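Side-chain contacts in uncharacterized protein (PDB 4FMR), which is of unknown function but probably binds DNA, pairing an HU/IHF-like domain with an Ig-like domain: residues K23-E28 with V121-E126; F131-G136 with T144-T149; F154-K159 with Y211-T216. All blocks are in the same frame, centred on the assembly; numbering follows the deposited sequence.

In the fold
The three contacts follow one another along the chain. Contact 1 joins the outer strands 23-27 and 119-126 of the three-stranded sheet in the HU/IHF-like DNA-binding domain, near the surface. Contacts 2 and 3 belong to the Ig-like domain, their centres about 6 Å apart. They share the sheet in which strands 132-138 and 153-159 are neighbours, with Ser135 O 2.7 Å from Phe157 N. Contact 1 is centred about 15 Å from contact 2 and about 18 Å from contact 3. Its Gln26 NE2 lies 3.0 Å from Gly134 O, a probable hydrogen bond that ties the two domains together. Contacts 1 and 2 also touch the second subunit, whereas contact 3 is interior packing.

Contact 1 of 3, residues K23-E28 with V121-E126; sequences KIFQLE and VDVLGE
Val123 meets Phe25 through one methyl: Val123 CG2 comes to 3.7 Å from Phe25 CE1, and the two side chains cross at about a right angle. In Val123 it is CG1 that lies opposite the backbone N (chi1 -180°), which puts CG2 beside that N and on the side of Phe25. The phenyl ring is buried; Leu10 of strand 4-12 packs against it, and Trp95 of the second subunit meets it with the ring planes at about 55°.

At Leu124 the partner changes from aromatic to charged. Its CD1 methyl sits 3.6 Å from Glu28 OE1 and 3.9 Å from OE2 of the same residue, a van der Waals contact between a methyl and a whole carboxylate. Glu28 gets there with an extended chain.

These side chains span the two edges of a small mixed sheet of the HU/IHF-like domain, in which strand 4-12 runs between strands 23-27 and 119-126. With that strand between them, and with the CA atoms of Phe25 and Val123 8.2 Å apart, the two segments are not paired through their backbones. The end-to-end directions of 23-28 and 123-126 differ by 112°, consistent with a strongly twisted sheet.

Glu126, on the exposed side, extends its chain beyond CG toward Lys23, whose own chain bends once and then runs straight. Lys23 NZ and Glu126 OE1, 3.4 Å apart, form a salt bridge whose hydrogen bond is weak. Lys23 CE adds a contact at 3.8 Å from Glu126 CD, and the ammonium has a second, long and weak ion pair with Asp12.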
loop_
_atom_site.group_PDB
_atom_site.type_symbol
_atom_site.label_atom_id
_atom_site.label_comp_id
_atom_site.label_asym_id
_atom_site.label_seq_id
_atom_site.Cartn_x
_atom_site.Cartn_y
_atom_site.Cartn_z
ATOM N N LYS B 23 12.021 14.093 15.993
ATOM C CA LYS B 23 10.579 14.327 15.789
ATOM C C LYS B 23 10.105 13.940 14.370
ATOM O O LYS B 23 10.870 14.026 13.401
ATOM C CB LYS B 23 10.212 15.802 16.059
ATOM C CG LYS B 23 10.297 16.245 17.524
ATOM C CD LYS B 23 9.123 15.765 18.386
ATOM C CE LYS B 23 9.157 16.363 19.774
ATOM N NZ LYS B 23 8.037 15.871 20.620
ATOM N N ILE B 24 8.825 13.517 14.277
ATOM C CA ILE B 24 8.124 13.096 13.052
ATOM C C ILE B 24 6.769 13.827 12.928
ATOM O O ILE B 24 6.247 14.325 13.927
ATOM C CB ILE B 24 7.916 11.550 12.999
ATOM C CG1 ILE B 24 7.273 11.006 14.308
ATOM C CG2 ILE B 24 9.220 10.829 12.652
ATOM C CD1 ILE B 24 6.476 9.661 14.177
ATOM N N PHE B 25 6.184 13.843 11.708
ATOM C CA PHE B 25 4.884 14.468 11.471
ATOM C C PHE B 25 3.756 13.434 11.603
ATOM O O PHE B 25 3.877 12.303 11.126
ATOM C CB PHE B 25 4.830 15.152 10.099
ATOM C CG PHE B 25 5.864 16.228 9.866
ATOM C CD1 PHE B 25 5.702 17.502 10.400
ATOM C CD2 PHE B 25 6.976 15.983 9.064
ATOM C CE1 PHE B 25 6.652 18.504 10.163
ATOM C CE2 PHE B 25 7.922 16.987 8.824
ATOM C CZ PHE B 25 7.752 18.242 9.374
ATOM N N GLN B 26 2.681 13.828 12.291
ATOM C CA GLN B 26 1.505 13.005 12.529
ATOM C C GLN B 26 0.292 13.721 12.006
ATOM O O GLN B 26 -0.029 14.785 12.520
ATOM C CB GLN B 26 1.340 12.682 14.034
ATOM C CG GLN B 26 0.076 11.864 14.355
ATOM C CD GLN B 26 -0.414 11.985 15.778
ATOM O OE1 GLN B 26 -0.667 13.071 16.304
ATOM N NE2 GLN B 26 -0.708 10.861 16.379
ATOM N N LEU B 27 -0.405 13.125 11.014
ATOM C CA LEU B 27 -1.613 13.716 10.441
ATOM C C LEU B 27 -2.704 13.840 11.486
ATOM O O LEU B 27 -2.919 12.923 12.270
ATOM C CB LEU B 27 -2.139 12.892 9.234
ATOM C CG LEU B 27 -3.459 13.367 8.534
ATOM C CD1 LEU B 27 -3.275 14.690 7.806
ATOM C CD2 LEU B 27 -4.000 12.302 7.577
ATOM N N GLU B 28 -3.356 15.002 11.504
ATOM C CA GLU B 28 -4.541 15.283 12.292
ATOM C C GLU B 28 -5.690 14.903 11.369
ATOM O O GLU B 28 -5.993 15.646 10.421
ATOM C CB GLU B 28 -4.555 16.751 12.754
ATOM C CG GLU B 28 -5.662 17.087 13.738
ATOM C CD GLU B 28 -5.822 18.558 14.074
ATOM O OE1 GLU B 28 -5.914 19.383 13.135
ATOM O OE2 GLU B 28 -5.921 18.877 15.280
ATOM N N VAL B 121 1.471 21.378 3.689
ATOM C CA VAL B 121 1.407 20.847 5.052
ATOM C C VAL B 121 1.458 22.032 6.021
ATOM O O VAL B 121 2.403 22.834 5.981
ATOM C CB VAL B 121 2.508 19.790 5.368
ATOM C CG1 VAL B 121 2.340 19.226 6.783
ATOM C CG2 VAL B 121 2.506 18.667 4.340
ATOM N N ASP B 122 0.415 22.148 6.862
ATOM C CA ASP B 122 0.286 23.176 7.886
ATOM C C ASP B 122 0.696 22.540 9.218
ATOM O O ASP B 122 -0.072 21.756 9.793
ATOM C CB ASP B 122 -1.153 23.741 7.893
ATOM C CG ASP B 122 -1.541 24.632 9.065
ATOM O OD1 ASP B 122 -0.674 25.411 9.542
ATOM O OD2 ASP B 122 -2.727 24.594 9.471
ATOM N N VAL B 123 1.949 22.826 9.657
ATOM C CA VAL B 123 2.546 22.293 10.890
ATOM C C VAL B 123 1.947 23.049 12.085
ATOM O O VAL B 123 2.070 24.269 12.169
ATOM C CB VAL B 123 4.105 22.349 10.864
ATOM C CG1 VAL B 123 4.714 21.782 12.150
ATOM C CG2 VAL B 123 4.665 21.617 9.644
ATOM N N LEU B 124 1.273 22.315 12.984
ATOM C CA LEU B 124 0.589 22.861 14.169
ATOM C C LEU B 124 1.514 22.910 15.399
ATOM O O LEU B 124 1.122 23.425 16.453
ATOM C CB LEU B 124 -0.658 22.001 14.509
ATOM C CG LEU B 124 -1.702 21.709 13.422
ATOM C CD1 LEU B 124 -2.684 20.673 13.908
ATOM C CD2 LEU B 124 -2.456 22.960 13.009
ATOM N N GLY B 125 2.718 22.363 15.245
ATOM C CA GLY B 125 3.711 22.264 16.306
ATOM C C GLY B 125 3.563 20.958 17.060
ATOM O O GLY B 125 3.146 19.950 16.478
ATOM N N GLU B 126 3.899 20.965 18.363
ATOM C CA GLU B 126 3.773 19.785 19.222
ATOM C C GLU B 126 2.367 19.703 19.787
ATOM O O GLU B 126 1.716 20.740 19.939
ATOM C CB GLU B 126 4.813 19.800 20.346
ATOM C CG GLU B 126 6.184 19.351 19.869
ATOM C CD GLU B 126 7.301 19.464 20.885
ATOM O OE1 GLU B 126 7.193 18.852 21.973
ATOM O OE2 GLU B 126 8.311 20.132 20.570
#

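Contact 2 of 3, residues F131-G136 with T144-T149; sequences FYIGSG and TDFSAT
Phe146 turns its ring toward Ile133 and Gly136 with chi1 at -98°, well off a staggered position, while Ile133 holds CG1 beside its backbone N (chi1 -59°) and thereby sends CG2 toward the ring. The result is a 3.5 Å contact between Ile133 CG2 and Phe146 CZ, the two side chains approaching at a slant.

The same ring lies close to the main chain. Phe146 CE1 is 3.2 Å from Gly136 N and 3.4 Å from Ser135 C, an approach helped by the lack of a side chain on Gly136. Just before it, Gly134 and Ser135 both face Phe157 on the neighbouring strand 153-159, a classic beta bulge at the edge of this sheet of the Ig-like domain. His235 stacks on the Phe146 ring and Phe154 meets it at an inclination; the ring is buried.

Thr144 passes Gly136 with a CA-H...O contact, its CA 3.4 Å from Gly136 O and the angle at H 147°. Between Thr144 and Phe146 in sequence, Asp145 accepts twice through OD1: Ser147 N, at 3.2 Å, comes from well above the carboxylate plane and makes an Asx turn, whereas Ser147 OG, at 2.6 Å, lies near the plane on the syn side. Asp145 OD2 is hydrogen-bonded to Ser105 OG of the second subunit.

The chemistry therefore divides: dispersion and one weak C-H...O contact join the segments, while conventional hydrogen bonds shape the turn that presents Phe146.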
loop_
_atom_site.group_PDB
_atom_site.type_symbol
_atom_site.label_atom_id
_atom_site.label_comp_id
_atom_site.label_asym_id
_atom_site.label_seq_id
_atom_site.Cartn_x
_atom_site.Cartn_y
_atom_site.Cartn_z
ATOM N N PHE B 131 -0.572 13.161 26.567
ATOM C CA PHE B 131 -1.427 11.979 26.599
ATOM C C PHE B 131 -2.088 11.849 25.245
ATOM O O PHE B 131 -3.096 12.510 24.960
ATOM C CB PHE B 131 -2.459 12.041 27.735
ATOM C CG PHE B 131 -3.473 10.919 27.747
ATOM C CD1 PHE B 131 -3.067 9.590 27.813
ATOM C CD2 PHE B 131 -4.835 11.193 27.780
ATOM C CE1 PHE B 131 -4.007 8.552 27.858
ATOM C CE2 PHE B 131 -5.772 10.157 27.850
ATOM C CZ PHE B 131 -5.353 8.845 27.896
ATOM N N TYR B 132 -1.484 11.014 24.391
ATOM C CA TYR B 132 -1.922 10.818 23.024
ATOM C C TYR B 132 -1.326 9.552 22.433
ATOM O O TYR B 132 -0.347 9.014 22.957
ATOM C CB TYR B 132 -1.515 12.043 22.153
ATOM C CG TYR B 132 -0.020 12.281 22.085
ATOM C CD1 TYR B 132 0.778 11.577 21.187
ATOM C CD2 TYR B 132 0.599 13.211 22.917
ATOM C CE1 TYR B 132 2.159 11.771 21.141
ATOM C CE2 TYR B 132 1.976 13.417 22.874
ATOM C CZ TYR B 132 2.748 12.717 21.962
ATOM O OH TYR B 132 4.108 12.928 21.905
ATOM N N ILE B 133 -1.919 9.123 21.315
ATOM C CA ILE B 133 -1.494 8.028 20.464
ATOM C C ILE B 133 -0.724 8.678 19.307
ATOM O O ILE B 133 -1.321 9.436 18.538
ATOM C CB ILE B 133 -2.709 7.165 19.994
ATOM C CG1 ILE B 133 -3.486 6.554 21.195
ATOM C CG2 ILE B 133 -2.244 6.104 18.999
ATOM C CD1 ILE B 133 -4.911 5.966 20.894
ATOM N N GLY B 134 0.588 8.436 19.249
ATOM C CA GLY B 134 1.490 8.997 18.245
ATOM C C GLY B 134 1.528 8.217 16.950
ATOM O O GLY B 134 1.349 8.779 15.863
ATOM N N SER B 135 1.787 6.906 17.065
ATOM C CA SER B 135 1.859 5.979 15.939
ATOM C C SER B 135 1.359 4.594 16.336
ATOM O O SER B 135 1.020 4.348 17.498
ATOM C CB SER B 135 3.286 5.904 15.406
ATOM O OG SER B 135 4.225 5.987 16.458
ATOM N N GLY B 136 1.291 3.715 15.351
ATOM C CA GLY B 136 0.822 2.353 15.509
ATOM C C GLY B 136 1.535 1.381 14.599
ATOM O O GLY B 136 2.116 1.787 13.591
ATOM N N THR B 144 2.348 0.768 9.235
ATOM C CA THR B 144 2.406 1.867 10.205
ATOM C C THR B 144 1.434 2.976 9.812
ATOM O O THR B 144 1.575 4.089 10.279
ATOM C CB THR B 144 3.837 2.421 10.321
ATOM O OG1 THR B 144 4.233 2.915 9.040
ATOM C CG2 THR B 144 4.840 1.379 10.858
ATOM N N ASP B 145 0.437 2.668 8.987
ATOM C CA ASP B 145 -0.557 3.658 8.556
ATOM C C ASP B 145 -1.889 3.534 9.371
ATOM O O ASP B 145 -2.895 4.086 8.967
ATOM C CB ASP B 145 -0.827 3.494 7.040
ATOM C CG ASP B 145 -1.327 2.123 6.608
ATOM O OD1 ASP B 145 -1.428 1.214 7.477
ATOM O OD2 ASP B 145 -1.579 1.938 5.402
ATOM N N PHE B 146 -1.873 2.805 10.505
ATOM C CA PHE B 146 -3.016 2.545 11.379
ATOM C C PHE B 146 -4.036 1.609 10.737
ATOM O O PHE B 146 -5.196 1.609 11.139
ATOM C CB PHE B 146 -3.704 3.813 11.896
ATOM C CG PHE B 146 -3.191 4.114 13.285
ATOM C CD1 PHE B 146 -2.035 4.858 13.468
ATOM C CD2 PHE B 146 -3.800 3.557 14.403
ATOM C CE1 PHE B 146 -1.560 5.123 14.743
ATOM C CE2 PHE B 146 -3.304 3.800 15.681
ATOM C CZ PHE B 146 -2.174 4.561 15.840
ATOM N N SER B 147 -3.581 0.768 9.788
ATOM C CA SER B 147 -4.344 -0.348 9.258
ATOM C C SER B 147 -3.958 -1.543 10.138
ATOM O O SER B 147 -2.816 -1.611 10.599
ATOM C CB SER B 147 -4.073 -0.578 7.773
ATOM O OG SER B 147 -2.731 -0.990 7.586
ATOM N N ALA B 148 -4.909 -2.426 10.442
ATOM C CA ALA B 148 -4.677 -3.520 11.374
ATOM C C ALA B 148 -5.408 -4.796 10.955
ATOM O O ALA B 148 -6.313 -4.752 10.126
ATOM C CB ALA B 148 -5.131 -3.096 12.767
ATOM N N THR B 149 -5.000 -5.918 11.529
ATOM C CA THR B 149 -5.568 -7.241 11.247
ATOM C C THR B 149 -6.361 -7.759 12.473
ATOM O O THR B 149 -5.793 -7.883 13.554
ATOM C CB THR B 149 -4.435 -8.227 10.859
ATOM O OG1 THR B 149 -3.600 -7.647 9.841
ATOM C CG2 THR B 149 -4.974 -9.559 10.370
#

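Contact 3 of 3, residues F154-K159 with Y211-T216; sequences FTLFGK and YMLTVT
Leu156 and Leu213 meet tip to tip across the interior of the Ig-like domain, linking its two facing sheets in a beta sandwich. Strand 153-159 belongs to the sheet of strands 132-138, 153-159, 197-201 and 190-193; strand 209-217 belongs to the sheet that also holds 231-240 and 171-176. The separation fits layers packed through side chains: the nearest CA pair, Leu156 and Val215, is 9.8 Å apart.

All the contact between the segments is apolar. Leu156 CD1 lies 3.8 Å from Leu213 CD2, the closest approach of the pair. Leu213 places CG anti to its backbone N (chi1 -174°), which carries its methyls out from the strand toward the opposite layer, whereas Leu156 keeps CG beside its own N (chi1 -64°) and extends CD1 onward to Leu213. A looser touch at 4.4 Å joins Leu156 CD1 to Val215 CG2, so a single methyl of Leu156 lies near two residues, Leu213 and Val215, spaced two apart on the partner strand and pointing to the same side. Ile133 packs against both leucines, and Leu174 covers Leu213 as well.

Polar bonding is left to the strands' own neighbours. Backbone bonds pair Leu156 with Leu198, and Thr214 and Thr216, which alternate with the core residues and whose side chains take no part in the core contact, bond through OG1 to Ser234 and Ser232.

Aromatic rings also border Leu156. Phe146 packs on it from outside the two segments; within segment 154-159, Leu156 CD2, 4.1 Å from Leu213 CD2, sits in the plane of the Phe154 ring, at its edge.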
loop_
_atom_site.group_PDB
_atom_site.type_symbol
_atom_site.label_atom_id
_atom_site.label_comp_id
_atom_site.label_asym_id
_atom_site.label_seq_id
_atom_site.Cartn_x
_atom_site.Cartn_y
_atom_site.Cartn_z
ATOM N N PHE B 154 -1.622 -5.632 17.580
ATOM C CA PHE B 154 -1.447 -4.262 17.174
ATOM C C PHE B 154 -0.675 -3.530 18.260
ATOM O O PHE B 154 -0.925 -3.762 19.447
ATOM C CB PHE B 154 -2.817 -3.602 16.898
ATOM C CG PHE B 154 -2.661 -2.301 16.156
ATOM C CD1 PHE B 154 -2.452 -2.288 14.779
ATOM C CD2 PHE B 154 -2.651 -1.082 16.843
ATOM C CE1 PHE B 154 -2.253 -1.085 14.101
ATOM C CE2 PHE B 154 -2.444 0.125 16.156
ATOM C CZ PHE B 154 -2.243 0.112 14.794
ATOM N N THR B 155 0.291 -2.675 17.854
ATOM C CA THR B 155 1.077 -1.871 18.798
ATOM C C THR B 155 0.741 -0.380 18.647
ATOM O O THR B 155 0.799 0.163 17.556
ATOM C CB THR B 155 2.600 -2.100 18.637
ATOM O OG1 THR B 155 2.888 -3.488 18.778
ATOM C CG2 THR B 155 3.408 -1.336 19.661
ATOM N N LEU B 156 0.487 0.278 19.765
ATOM C CA LEU B 156 0.238 1.710 19.860
ATOM C C LEU B 156 1.413 2.395 20.532
ATOM O O LEU B 156 1.788 2.005 21.636
ATOM C CB LEU B 156 -1.048 1.986 20.664
ATOM C CG LEU B 156 -2.333 1.480 20.064
ATOM C CD1 LEU B 156 -3.336 1.148 21.144
ATOM C CD2 LEU B 156 -2.862 2.451 19.053
ATOM N N PHE B 157 2.002 3.410 19.879
ATOM C CA PHE B 157 3.093 4.182 20.469
ATOM C C PHE B 157 2.564 5.548 20.869
ATOM O O PHE B 157 1.723 6.102 20.170
ATOM C CB PHE B 157 4.278 4.295 19.491
ATOM C CG PHE B 157 4.817 2.963 19.020
ATOM C CD1 PHE B 157 5.790 2.289 19.755
ATOM C CD2 PHE B 157 4.372 2.397 17.830
ATOM C CE1 PHE B 157 6.321 1.080 19.297
ATOM C CE2 PHE B 157 4.890 1.185 17.381
ATOM C CZ PHE B 157 5.865 0.536 18.112
ATOM N N GLY B 158 3.024 6.080 21.990
ATOM C CA GLY B 158 2.563 7.395 22.404
ATOM C C GLY B 158 3.112 7.871 23.722
ATOM O O GLY B 158 4.274 7.600 24.054
ATOM N N LYS B 159 2.271 8.628 24.461
ATOM C CA LYS B 159 2.611 9.217 25.753
ATOM C C LYS B 159 1.551 8.908 26.781
ATOM O O LYS B 159 0.361 9.144 26.538
ATOM C CB LYS B 159 2.809 10.748 25.654
ATOM C CG LYS B 159 4.060 11.193 24.894
ATOM C CD LYS B 159 5.348 11.096 25.693
ATOM C CE LYS B 159 6.525 11.516 24.846
ATOM N NZ LYS B 159 7.785 11.570 25.632
ATOM N N TYR B 211 -12.652 2.217 12.404
ATOM C CA TYR B 211 -13.045 2.289 13.807
ATOM C C TYR B 211 -12.332 3.437 14.476
ATOM O O TYR B 211 -11.238 3.818 14.043
ATOM C CB TYR B 211 -12.717 0.983 14.583
ATOM C CG TYR B 211 -13.512 -0.244 14.192
ATOM C CD1 TYR B 211 -13.246 -0.925 13.000
ATOM C CD2 TYR B 211 -14.472 -0.776 15.044
ATOM C CE1 TYR B 211 -13.988 -2.040 12.623
ATOM C CE2 TYR B 211 -15.202 -1.912 14.689
ATOM C CZ TYR B 211 -14.953 -2.538 13.478
ATOM O OH TYR B 211 -15.656 -3.652 13.128
HETATM N N MSE B 212 -12.930 3.967 15.550
HETATM C CA MSE B 212 -12.276 4.927 16.412
HETATM C C MSE B 212 -11.743 4.123 17.598
HETATM O O MSE B 212 -12.530 3.473 18.292
HETATM C CB MSE B 212 -13.201 6.084 16.829
HETATM C CG MSE B 212 -12.469 7.183 17.635
HETATM SE SE MSE B 212 -10.991 8.009 16.617
HETATM C CE MSE B 212 -11.904 8.633 15.024
ATOM N N LEU B 213 -10.406 4.046 17.730
ATOM C CA LEU B 213 -9.740 3.359 18.824
ATOM C C LEU B 213 -9.539 4.367 19.977
ATOM O O LEU B 213 -8.990 5.447 19.769
ATOM C CB LEU B 213 -8.400 2.707 18.388
ATOM C CG LEU B 213 -7.699 1.829 19.459
ATOM C CD1 LEU B 213 -6.924 0.678 18.822
ATOM C CD2 LEU B 213 -6.753 2.649 20.339
ATOM N N THR B 214 -9.963 3.994 21.186
ATOM C CA THR B 214 -9.841 4.865 22.354
ATOM C C THR B 214 -9.168 4.126 23.499
ATOM O O THR B 214 -9.465 2.963 23.754
ATOM C CB THR B 214 -11.236 5.393 22.749
ATOM O OG1 THR B 214 -11.776 6.091 21.616
ATOM C CG2 THR B 214 -11.215 6.324 23.984
ATOM N N VAL B 215 -8.214 4.825 24.153
ATOM C CA VAL B 215 -7.477 4.416 25.346
ATOM C C VAL B 215 -8.038 5.244 26.490
ATOM O O VAL B 215 -7.893 6.463 26.465
ATOM C CB VAL B 215 -5.924 4.563 25.213
ATOM C CG1 VAL B 215 -5.231 4.340 26.566
ATOM C CG2 VAL B 215 -5.348 3.622 24.151
ATOM N N THR B 216 -8.718 4.602 27.454
ATOM C CA THR B 216 -9.289 5.267 28.636
ATOM C C THR B 216 -8.499 4.791 29.864
ATOM O O THR B 216 -8.324 3.578 30.063
ATOM C CB THR B 216 -10.791 5.003 28.752
ATOM O OG1 THR B 216 -11.422 5.418 27.551
ATOM C CG2 THR B 216 -11.427 5.711 29.945
#